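Local coordinates for Lin1840 protein (Listeria innocua serovar 6a, PDB 4ZOC) that probably hydrolyses terminal, non-reducing beta-D-glucosyl residues to release beta-D-glucose, as a family 3 glycoside hydrolase involved in beta-1,2-glucan metabolism, at residues V396-T401 against V435-T440; A449-V454 against Q494-P499. The protein carries 2 engineered substitutions. One frame throughout, in Å; residues are numbered along the deposited sequence. Where two conformers were deposited one is given.

Interaction 1 (V396-T401 against V435-T440); sequences VGPLAT and VSTEYT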
loop_
_atom_site.group_PDB
_atom_site.type_symbol
_atom_site.label_atom_id
_atom_site.label_comp_id
_atom_site.label_asym_id
_atom_site.label_seq_id
_atom_site.Cartn_x
_atom_site.Cartn_y
_atom_site.Cartn_z
ATOM N N VAL A 396 -18.877 -17.448 28.036
ATOM C CA VAL A 396 -17.615 -17.028 28.599
ATOM C C VAL A 396 -16.886 -16.008 27.733
ATOM O O VAL A 396 -17.054 -16.007 26.508
ATOM C CB VAL A 396 -16.682 -18.216 28.930
ATOM C CG1 VAL A 396 -17.408 -19.337 29.727
ATOM C CG2 VAL A 396 -16.212 -18.845 27.709
ATOM N N GLY A 397 -16.044 -15.193 28.377
ATOM C CA GLY A 397 -15.203 -14.271 27.680
ATOM C C GLY A 397 -15.460 -12.809 27.898
ATOM O O GLY A 397 -16.301 -12.437 28.696
ATOM N N PRO A 398 -14.690 -11.964 27.211
ATOM C CA PRO A 398 -14.775 -10.522 27.450
ATOM C C PRO A 398 -16.000 -9.806 26.949
ATOM O O PRO A 398 -16.293 -8.720 27.500
ATOM C CB PRO A 398 -13.520 -9.988 26.814
ATOM C CG PRO A 398 -13.154 -10.971 25.774
ATOM C CD PRO A 398 -13.585 -12.300 26.324
ATOM N N LEU A 399 -16.724 -10.420 26.028
ATOM C CA LEU A 399 -17.987 -9.909 25.479
ATOM C C LEU A 399 -19.220 -10.596 26.136
ATOM O O LEU A 399 -20.376 -10.348 25.740
ATOM C CB LEU A 399 -18.057 -9.989 23.934
ATOM C CG LEU A 399 -17.573 -8.727 23.212
ATOM C CD1 LEU A 399 -18.604 -7.596 23.405
ATOM C CD2 LEU A 399 -16.209 -8.305 23.766
ATOM N N ALA A 400 -18.997 -11.425 27.181
ATOM C CA ALA A 400 -20.097 -12.111 27.850
ATOM C C ALA A 400 -21.036 -11.092 28.557
ATOM O O ALA A 400 -22.259 -11.164 28.444
ATOM C CB ALA A 400 -19.579 -13.067 28.896
ATOM N N THR A 401 -20.418 -10.169 29.259
ATOM C CA THR A 401 -21.131 -9.140 29.997
ATOM C C THR A 401 -20.788 -7.731 29.612
ATOM O O THR A 401 -21.455 -6.785 30.120
ATOM C CB THR A 401 -20.883 -9.254 31.527
ATOM O OG1 THR A 401 -19.551 -8.903 31.875
ATOM C CG2 THR A 401 -21.193 -10.658 32.021
ATOM N N VAL A 435 -19.113 -16.682 32.734
ATOM C CA VAL A 435 -17.834 -16.320 33.288
ATOM C C VAL A 435 -17.243 -15.206 32.405
ATOM O O VAL A 435 -16.799 -15.472 31.282
ATOM C CB VAL A 435 -16.822 -17.479 33.286
ATOM C CG1 VAL A 435 -15.505 -17.131 33.956
ATOM C CG2 VAL A 435 -17.391 -18.741 34.003
ATOM N N SER A 436 -17.211 -13.986 32.945
ATOM C CA SER A 436 -16.648 -12.830 32.284
ATOM C C SER A 436 -15.157 -12.857 32.450
ATOM O O SER A 436 -14.651 -13.300 33.494
ATOM C CB SER A 436 -17.190 -11.533 32.926
ATOM O OG SER A 436 -16.631 -10.408 32.340
ATOM N N THR A 437 -14.436 -12.435 31.425
ATOM C CA THR A 437 -13.008 -12.296 31.509
ATOM C C THR A 437 -12.681 -10.925 30.974
ATOM O O THR A 437 -13.566 -10.270 30.376
ATOM C CB THR A 437 -12.239 -13.362 30.685
ATOM O OG1 THR A 437 -12.549 -13.277 29.282
ATOM C CG2 THR A 437 -12.552 -14.737 31.182
ATOM N N GLU A 438 -11.446 -10.495 31.205
ATOM C CA GLU A 438 -10.956 -9.191 30.759
ATOM C C GLU A 438 -10.566 -9.213 29.279
ATOM O O GLU A 438 -10.224 -10.274 28.718
ATOM C CB GLU A 438 -9.763 -8.751 31.599
ATOM C CG GLU A 438 -10.075 -8.452 33.068
ATOM C CD GLU A 438 -8.853 -7.942 33.774
ATOM O OE1 GLU A 438 -7.926 -8.728 34.063
ATOM O OE2 GLU A 438 -8.783 -6.728 33.972
ATOM N N TYR A 439 -10.624 -8.048 28.635
ATOM C CA TYR A 439 -10.267 -7.978 27.204
ATOM C C TYR A 439 -8.843 -8.388 26.875
ATOM O O TYR A 439 -8.605 -8.898 25.760
ATOM C CB TYR A 439 -10.462 -6.537 26.714
ATOM C CG TYR A 439 -11.897 -6.153 26.418
ATOM C CD1 TYR A 439 -12.748 -5.711 27.416
ATOM C CD2 TYR A 439 -12.422 -6.340 25.149
ATOM C CE1 TYR A 439 -14.026 -5.303 27.147
ATOM C CE2 TYR A 439 -13.695 -5.945 24.865
ATOM C CZ TYR A 439 -14.516 -5.447 25.893
ATOM O OH TYR A 439 -15.768 -5.023 25.586
ATOM N N THR A 440 -7.886 -8.177 27.779
ATOM C CA THR A 440 -6.483 -8.404 27.417
ATOM C C THR A 440 -5.727 -9.393 28.338
ATOM O O THR A 440 -4.519 -9.522 28.259
ATOM C CB THR A 440 -5.723 -7.049 27.378
ATOM O OG1 THR A 440 -5.626 -6.507 28.716
ATOM C CG2 THR A 440 -6.436 -6.055 26.480
HETATM O O HOH W 1 -17.601 -10.084 29.830
HETATM O O HOH W 2 -14.949 -7.845 29.638
#
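Gly397 N donates to Val435 O at 3.0 Å, joining two parallel strands just before the chain turns off into loops. A longer, weak bond from Thr437 N to Gly397 O follows it. Pro398 fills the tight part of the contact. Its CD lies 3.3 Å from Thr437 OG1, and its CA-H points at Thr437 O. Pro398 CB sits over one face of the Tyr439 ring, 4.2 Å from the ring centroid, a CH-pi contact. CG of Tyr439 is anti to the carbonyl carbon (chi1 -79°), which brings the ring back over the turn. There Leu399 CD2 reaches Tyr439 CE2 at 3.6 Å, and the tyrosine OH is held by Ser402. The type I turn Gly397-Ala400 carries Pro398 and Leu399 at its two central positions. Looser and wetter is the side of Ser436 and Thr401. One water meets Gly397 O, Thr401 N and Ser436 OG, the last at 2.7 Å, while a second bridges Pro398 O and Thr437 O. The strands belong to a beta-alpha-beta unit with helix 421-426 in the GH3 C-terminal domain. Strand 432-436 forms one border of the mixed sheet; strand 459-465 flanks 393-397 across from it, helix 444-456 packs on Val435, and helix 484-494 touches Pro398 and Thr437.

Interaction 2 (A449-V454 against Q494-P499); sequences AVKAAV and QTLGKP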
loop_
_atom_site.group_PDB
_atom_site.type_symbol
_atom_site.label_atom_id
_atom_site.label_comp_id
_atom_site.label_asym_id
_atom_site.label_seq_id
_atom_site.Cartn_x
_atom_site.Cartn_y
_atom_site.Cartn_z
ATOM N N ALA A 449 -12.329 -20.922 36.581
ATOM C CA ALA A 449 -13.737 -20.587 36.552
ATOM C C ALA A 449 -14.387 -20.974 35.220
ATOM O O ALA A 449 -15.527 -21.435 35.197
ATOM C CB ALA A 449 -13.913 -19.112 36.825
ATOM N N VAL A 450 -13.677 -20.775 34.108
ATOM C CA VAL A 450 -14.164 -21.233 32.803
ATOM C C VAL A 450 -14.303 -22.743 32.762
ATOM O O VAL A 450 -15.262 -23.270 32.250
ATOM C CB VAL A 450 -13.236 -20.718 31.680
ATOM C CG1 VAL A 450 -13.531 -21.362 30.342
ATOM C CG2 VAL A 450 -13.382 -19.214 31.528
ATOM N N LYS A 451 -13.335 -23.455 33.312
ATOM C CA LYS A 451 -13.385 -24.924 33.244
ATOM C C LYS A 451 -14.607 -25.451 34.031
ATOM O O LYS A 451 -15.420 -26.327 33.566
ATOM C CB LYS A 451 -12.073 -25.484 33.730
ATOM C CG LYS A 451 -12.058 -26.988 33.826
ATOM C CD LYS A 451 -10.707 -27.423 34.400
ATOM C CE LYS A 451 -10.569 -28.930 34.430
ATOM N NZ LYS A 451 -9.162 -29.295 34.125
ATOM N N ALA A 452 -14.811 -24.866 35.177
ATOM C CA ALA A 452 -15.991 -25.268 35.986
ATOM C C ALA A 452 -17.322 -25.002 35.277
ATOM O O ALA A 452 -18.253 -25.891 35.330
ATOM C CB ALA A 452 -15.947 -24.559 37.321
ATOM N N ALA A 453 -17.472 -23.837 34.649
ATOM C CA ALA A 453 -18.732 -23.514 33.941
ATOM C C ALA A 453 -19.005 -24.419 32.750
ATOM O O ALA A 453 -20.136 -24.876 32.516
ATOM C CB ALA A 453 -18.789 -22.040 33.507
ATOM N N VAL A 454 -17.946 -24.700 32.007
ATOM C CA VAL A 454 -18.021 -25.580 30.810
ATOM C C VAL A 454 -18.349 -27.020 31.223
ATOM O O VAL A 454 -19.203 -27.646 30.625
ATOM C CB VAL A 454 -16.747 -25.485 29.956
ATOM C CG1 VAL A 454 -16.772 -26.455 28.788
ATOM C CG2 VAL A 454 -16.514 -24.074 29.448
ATOM N N GLN A 494 -11.136 -24.812 23.720
ATOM C CA GLN A 494 -11.169 -25.935 22.772
ATOM C C GLN A 494 -10.742 -27.222 23.495
ATOM O O GLN A 494 -11.192 -28.313 23.186
ATOM C CB GLN A 494 -10.213 -25.638 21.650
ATOM C CG GLN A 494 -10.379 -26.598 20.504
ATOM C CD GLN A 494 -9.659 -27.875 20.682
ATOM O OE1 GLN A 494 -8.622 -27.919 21.344
ATOM N NE2 GLN A 494 -10.228 -28.989 20.090
ATOM N N THR A 495 -9.878 -27.082 24.445
ATOM C CA THR A 495 -9.380 -28.254 25.188
ATOM C C THR A 495 -10.434 -28.920 26.066
ATOM O O THR A 495 -10.247 -30.038 26.472
ATOM C CB THR A 495 -8.145 -27.999 26.047
ATOM O OG1 THR A 495 -8.435 -27.267 27.253
ATOM C CG2 THR A 495 -6.995 -27.389 25.249
ATOM N N LEU A 496 -11.531 -28.257 26.325
ATOM C CA LEU A 496 -12.481 -28.704 27.356
ATOM C C LEU A 496 -13.476 -29.705 26.774
ATOM O O LEU A 496 -14.290 -30.224 27.463
ATOM C CB LEU A 496 -13.177 -27.497 28.049
ATOM C CG LEU A 496 -12.223 -26.488 28.610
ATOM C CD1 LEU A 496 -12.970 -25.301 29.212
ATOM C CD2 LEU A 496 -11.238 -27.042 29.650
ATOM N N GLY A 497 -13.395 -29.999 25.510
ATOM C CA GLY A 497 -14.197 -31.101 24.945
ATOM C C GLY A 497 -15.638 -30.859 24.594
ATOM O O GLY A 497 -16.295 -31.817 24.091
ATOM N N LYS A 498 -16.168 -29.624 24.778
ATOM C CA LYS A 498 -17.562 -29.330 24.445
ATOM C C LYS A 498 -17.635 -28.484 23.200
ATOM O O LYS A 498 -16.684 -27.827 22.903
ATOM C CB LYS A 498 -18.216 -28.531 25.591
ATOM C CG LYS A 498 -18.069 -29.338 26.907
ATOM C CD LYS A 498 -19.302 -29.821 27.590
ATOM C CE LYS A 498 -18.906 -30.670 28.796
ATOM N NZ LYS A 498 -19.828 -30.406 29.909
ATOM N N PRO A 499 -18.765 -28.493 22.497
ATOM C CA PRO A 499 -18.822 -27.668 21.243
ATOM C C PRO A 499 -18.821 -26.197 21.570
ATOM O O PRO A 499 -19.392 -25.771 22.602
ATOM C CB PRO A 499 -20.142 -28.048 20.590
ATOM C CG PRO A 499 -20.622 -29.317 21.321
ATOM C CD PRO A 499 -19.910 -29.431 22.631
#
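Lys498 NZ is gripped by carbonyl oxygens at the end of helix 444-456: it donates to Val454 O at 2.9 Å and to Met457 O, with a weak third bond to Gln455 O. The ammonium approaches Val454 O well off the carbonyl axis, at a C=O...N angle of 139° and tilted 19° from the carbonyl plane. A positive charge among the carbonyls of a helix C-terminus should be favoured by the helix dipole. Lys498 CG, anti to its carbonyl carbon (chi1 -56°), lies 3.7 Å from Val454 CG1; beyond it the chain bends at chi2 and again at chi4, which carries NZ to the carbonyls. Apolar contact continues from Val454 to Leu496. Val454 CG2 meets Leu496 CD1 at 3.8 Å, the two side chains crossing at about a right angle, and CG1 touches Leu496 CB. The same CD1 also reaches Val450 CG1 at 4.1 Å, one helical turn earlier, so that one methyl rests against both valines of the helix face. Lys451 borders this cluster on the exposed side, its CG 4.3 Å from Leu496 CD2. Gly497, with positive phi, ends the type I turn from Gln494 and redirects the chain after helix 484-494. The turn thus leads from that helix into strand 500-505, while helix 444-456 packs through Val450 on Phe492 and Val493, and through Ala449 and Ala453 on strand 432-436.

In the fold
Both interactions lie in the GH3 C-terminal domain, away from the glucose and magnesium sites. They meet through strand 432-436 and the helix 444-456 that follows it: Val435 CG2 packs on Ala453 CB at 3.6 Å. Interaction 1 is the more interior (6 of 11 touching residues buried, centre about 28 Å from the chain centre); it lies where two neighbouring parallel strands give way to loops, and combines backbone pairing, a proline-tyrosine contact and bridging water. Interaction 2 is the more peripheral (2 of 5 buried, centre about 38 Å away) and depends on side chains: a small aliphatic cluster and one lysine held by helix-end carbonyls. Helix 484-494 serves both, packing beside the first and running into the second.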